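Local structure of putative major capsid protein (Cafeteriavirus-dependent mavirus, 6G44) at residues 148-156 with 415-423. The protein is the putative major capsid protein of a virophage, a double jelly-roll subunit that forms trimers and probably builds the capsid shell. Numbering follows the deposited sequence. Where two conformers were deposited one is given.
Sequences VDEYNKIKA and FKEAIFGAG. With SO4 (sulfate ion), chain P.
The Y151 ring meets the 415-423 chain at its edge, where F420 O lies near the ring plane; E150 CB lies over one face, 3.6 Å above the plane and displaced toward the rim, and I419 CG2 and G421 CA approach obliquely. The F420 ring has N152 ND2 near its plane at the edge, the amide turned 90° from it. The backbones alongside form a single antiparallel beta bridge, the non-hydrogen-bonded pair Y151 with G421, by which a long loop of one half of the double jelly-roll meets the turn after helix 411-417 in the other. Its evidence is two backbone bonds: A422 N donates to E150 O, and N152 N reaches F420 O at 2.8 Å with a C=O...N angle of 172°. The N152 side chain returns the grip on F420. With chi1 at 76°, CG sits between backbone N and carbonyl carbon, bringing OD1 to 2.9 Å from F420 N, a straight N-H...O bond whose donor stands well above the amide plane. N152 ND2 donates to Q352 and to a water that also bonds A418 O. The aliphatic part of K153 crosses I419 CG1 before NZ donates to two backbone carbonyls, K416 O at 2.6 Å and A418 O at 2.7 Å; K153 has two conformers, so these bonds are less certain. Y151 OH turns elsewhere, bonding S392 and R390. A sulfate, probably from the crystallisation liquor, is bound by K93 and T167 of the second subunit; K155 NZ, linked to E417 O through a second water, donates to its O1 at 2.9 Å.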
loop_
_atom_site.group_PDB
_atom_site.type_symbol
_atom_site.label_atom_id
_atom_site.label_comp_id
_atom_site.label_asym_id
_atom_site.label_seq_id
_atom_site.Cartn_x
_atom_site.Cartn_y
_atom_site.Cartn_z
ATOM N N VAL C 148 -3.325 3.537 14.337
ATOM C CA VAL C 148 -3.874 4.640 15.101
ATOM C C VAL C 148 -5.394 4.586 15.031
ATOM O O VAL C 148 -5.971 4.451 13.935
ATOM C CB VAL C 148 -3.309 5.978 14.575
ATOM C CG1 VAL C 148 -4.000 7.163 15.201
ATOM C CG2 VAL C 148 -1.802 6.060 14.791
ATOM N N ASP C 149 -6.048 4.726 16.182
ATOM C CA ASP C 149 -7.504 4.632 16.252
ATOM C C ASP C 149 -8.181 5.737 15.446
ATOM O O ASP C 149 -7.808 6.921 15.491
ATOM C CB ASP C 149 -7.997 4.806 17.686
ATOM C CG ASP C 149 -7.582 3.679 18.605
ATOM O OD1 ASP C 149 -7.480 2.542 18.162
ATOM O OD2 ASP C 149 -7.392 3.959 19.814
ATOM N N GLU C 150 -9.212 5.345 14.690
ATOM C CA GLU C 150 -10.003 6.300 13.930
ATOM C C GLU C 150 -11.198 6.820 14.692
ATOM O O GLU C 150 -11.625 7.950 14.443
ATOM C CB GLU C 150 -10.463 5.664 12.615
ATOM C CG GLU C 150 -9.312 5.282 11.693
ATOM C CD GLU C 150 -8.702 3.903 11.919
ATOM O OE1 GLU C 150 -9.169 3.173 12.832
ATOM O OE2 GLU C 150 -7.751 3.565 11.165
ATOM N N TYR C 151 -11.766 5.977 15.558
ATOM C CA TYR C 151 -13.007 6.293 16.274
ATOM C C TYR C 151 -12.793 6.164 17.788
ATOM O O TYR C 151 -11.812 5.580 18.244
ATOM C CB TYR C 151 -14.180 5.446 15.777
ATOM C CG TYR C 151 -14.308 5.487 14.276
ATOM C CD1 TYR C 151 -14.803 6.606 13.627
ATOM C CD2 TYR C 151 -13.850 4.450 13.490
ATOM C CE1 TYR C 151 -14.853 6.660 12.251
ATOM C CE2 TYR C 151 -13.882 4.506 12.104
ATOM C CZ TYR C 151 -14.378 5.623 11.499
ATOM O OH TYR C 151 -14.388 5.659 10.116
ATOM N N ASN C 152 -13.752 6.671 18.551
ATOM C CA ASN C 152 -13.590 6.755 19.987
ATOM C C ASN C 152 -14.048 5.498 20.750
ATOM O O ASN C 152 -13.976 5.488 21.983
ATOM C CB ASN C 152 -14.268 8.022 20.519
ATOM C CG ASN C 152 -15.776 7.919 20.575
ATOM O OD1 ASN C 152 -16.401 7.100 19.912
ATOM N ND2 ASN C 152 -16.377 8.811 21.366
ATOM N N LYS C 153 -14.512 4.475 20.034
ATOM C CA LYS C 153 -14.850 3.177 20.598
ATOM C C LYS C 153 -14.405 2.082 19.651
ATOM O O LYS C 153 -14.431 2.249 18.414
ATOM C CB LYS C 153 -16.346 3.015 20.781
ATOM C CG LYS C 153 -16.994 3.952 21.772
ATOM C CD LYS C 153 -18.389 3.450 22.063
ATOM C CE LYS C 153 -19.163 4.353 22.994
ATOM N NZ LYS C 153 -20.548 4.298 22.499
ATOM N N ILE C 154 -14.040 0.940 20.228
ATOM C CA ILE C 154 -13.623 -0.246 19.483
ATOM C C ILE C 154 -14.515 -1.385 19.917
ATOM O O ILE C 154 -14.730 -1.573 21.124
ATOM C CB ILE C 154 -12.152 -0.595 19.808
ATOM C CG1 ILE C 154 -11.214 0.481 19.271
ATOM C CG2 ILE C 154 -11.781 -1.967 19.268
ATOM C CD1 ILE C 154 -9.828 0.480 19.912
ATOM N N LYS C 155 -15.064 -2.139 18.978
ATOM C CA LYS C 155 -15.945 -3.278 19.289
ATOM C C LYS C 155 -15.567 -4.475 18.458
ATOM O O LYS C 155 -15.281 -4.347 17.259
ATOM C CB LYS C 155 -17.401 -2.928 19.010
ATOM C CG LYS C 155 -17.916 -1.740 19.811
ATOM C CD LYS C 155 -19.432 -1.536 19.653
ATOM C CE LYS C 155 -19.855 -1.284 18.210
ATOM N NZ LYS C 155 -21.311 -0.940 18.144
ATOM N N ALA C 156 -15.552 -5.659 19.072
ATOM C CA ALA C 156 -15.279 -6.894 18.332
ATOM C C ALA C 156 -16.315 -7.245 17.266
ATOM O O ALA C 156 -16.015 -7.984 16.366
ATOM C CB ALA C 156 -15.078 -8.071 19.301
ATOM N N PHE C 415 -27.342 7.672 23.146
ATOM C CA PHE C 415 -26.065 8.231 23.519
ATOM C C PHE C 415 -25.026 7.146 23.800
ATOM O O PHE C 415 -23.880 7.213 23.309
ATOM C CB PHE C 415 -26.175 9.133 24.751
ATOM C CG PHE C 415 -24.848 9.632 25.200
ATOM C CD1 PHE C 415 -24.180 10.550 24.424
ATOM C CD2 PHE C 415 -24.207 9.114 26.320
ATOM C CE1 PHE C 415 -22.935 11.002 24.776
ATOM C CE2 PHE C 415 -22.945 9.561 26.684
ATOM C CZ PHE C 415 -22.305 10.510 25.906
ATOM N N LYS C 416 -25.416 6.148 24.599
ATOM C CA LYS C 416 -24.502 5.068 24.997
ATOM C C LYS C 416 -23.928 4.326 23.781
ATOM O O LYS C 416 -22.789 3.858 23.827
ATOM C CB LYS C 416 -25.233 4.085 25.928
ATOM C CG LYS C 416 -24.391 2.945 26.483
ATOM C CD LYS C 416 -25.124 2.161 27.581
ATOM C CE LYS C 416 -26.419 1.500 27.106
ATOM N NZ LYS C 416 -26.236 0.595 25.932
ATOM N N GLU C 417 -24.717 4.213 22.724
ATOM C CA GLU C 417 -24.311 3.474 21.527
ATOM C C GLU C 417 -23.601 4.322 20.477
ATOM O O GLU C 417 -23.016 3.753 19.559
ATOM C CB GLU C 417 -25.519 2.780 20.918
ATOM C CG GLU C 417 -26.081 1.727 21.887
ATOM C CD GLU C 417 -27.200 0.892 21.318
ATOM O OE1 GLU C 417 -27.275 0.742 20.082
ATOM O OE2 GLU C 417 -28.008 0.380 22.127
ATOM N N ALA C 418 -23.633 5.642 20.613
ATOM C CA ALA C 418 -23.045 6.517 19.592
ATOM C C ALA C 418 -21.523 6.402 19.616
ATOM O O ALA C 418 -20.886 6.321 20.688
ATOM C CB ALA C 418 -23.446 7.954 19.836
ATOM N N ILE C 419 -20.953 6.413 18.416
ATOM C CA ILE C 419 -19.510 6.408 18.196
ATOM C C ILE C 419 -19.137 7.626 17.376
ATOM O O ILE C 419 -19.824 7.936 16.399
ATOM C CB ILE C 419 -19.083 5.129 17.465
ATOM C CG1 ILE C 419 -19.380 3.914 18.345
ATOM C CG2 ILE C 419 -17.578 5.157 17.144
ATOM C CD1 ILE C 419 -19.237 2.594 17.669
ATOM N N PHE C 420 -18.042 8.268 17.760
ATOM C CA PHE C 420 -17.530 9.485 17.109
ATOM C C PHE C 420 -16.134 9.308 16.581
ATOM O O PHE C 420 -15.354 8.474 17.077
ATOM C CB PHE C 420 -17.587 10.690 18.054
ATOM C CG PHE C 420 -18.985 11.028 18.472
ATOM C CD1 PHE C 420 -19.571 10.406 19.572
ATOM C CD2 PHE C 420 -19.721 11.953 17.759
ATOM C CE1 PHE C 420 -20.879 10.685 19.919
ATOM C CE2 PHE C 420 -21.034 12.235 18.104
ATOM C CZ PHE C 420 -21.607 11.606 19.186
ATOM N N GLY C 421 -15.796 10.105 15.576
ATOM C CA GLY C 421 -14.399 10.182 15.171
ATOM C C GLY C 421 -13.517 10.574 16.337
ATOM O O GLY C 421 -13.936 11.323 17.240
ATOM N N ALA C 422 -12.274 10.099 16.325
ATOM C CA ALA C 422 -11.363 10.392 17.432
ATOM C C ALA C 422 -11.082 11.881 17.566
ATOM O O ALA C 422 -10.762 12.356 18.657
ATOM C CB ALA C 422 -10.056 9.635 17.283
ATOM N N GLY C 423 -11.166 12.608 16.456
ATOM C CA GLY C 423 -11.041 14.066 16.461
ATOM C C GLY C 423 -9.779 14.559 15.770
ATOM O O GLY C 423 -9.068 13.793 15.134
HETATM S S SO4 P . -21.652 0.264 14.750
HETATM O O1 SO4 P . -22.177 0.826 16.008
HETATM O O2 SO4 P . -22.576 0.566 13.623
HETATM O O3 SO4 P . -20.297 0.792 14.434
HETATM O O4 SO4 P . -21.536 -1.207 14.990
HETATM O O HOH W 1 -19.065 7.933 22.168
HETATM O O HOH W 2 -21.941 1.164 19.874
#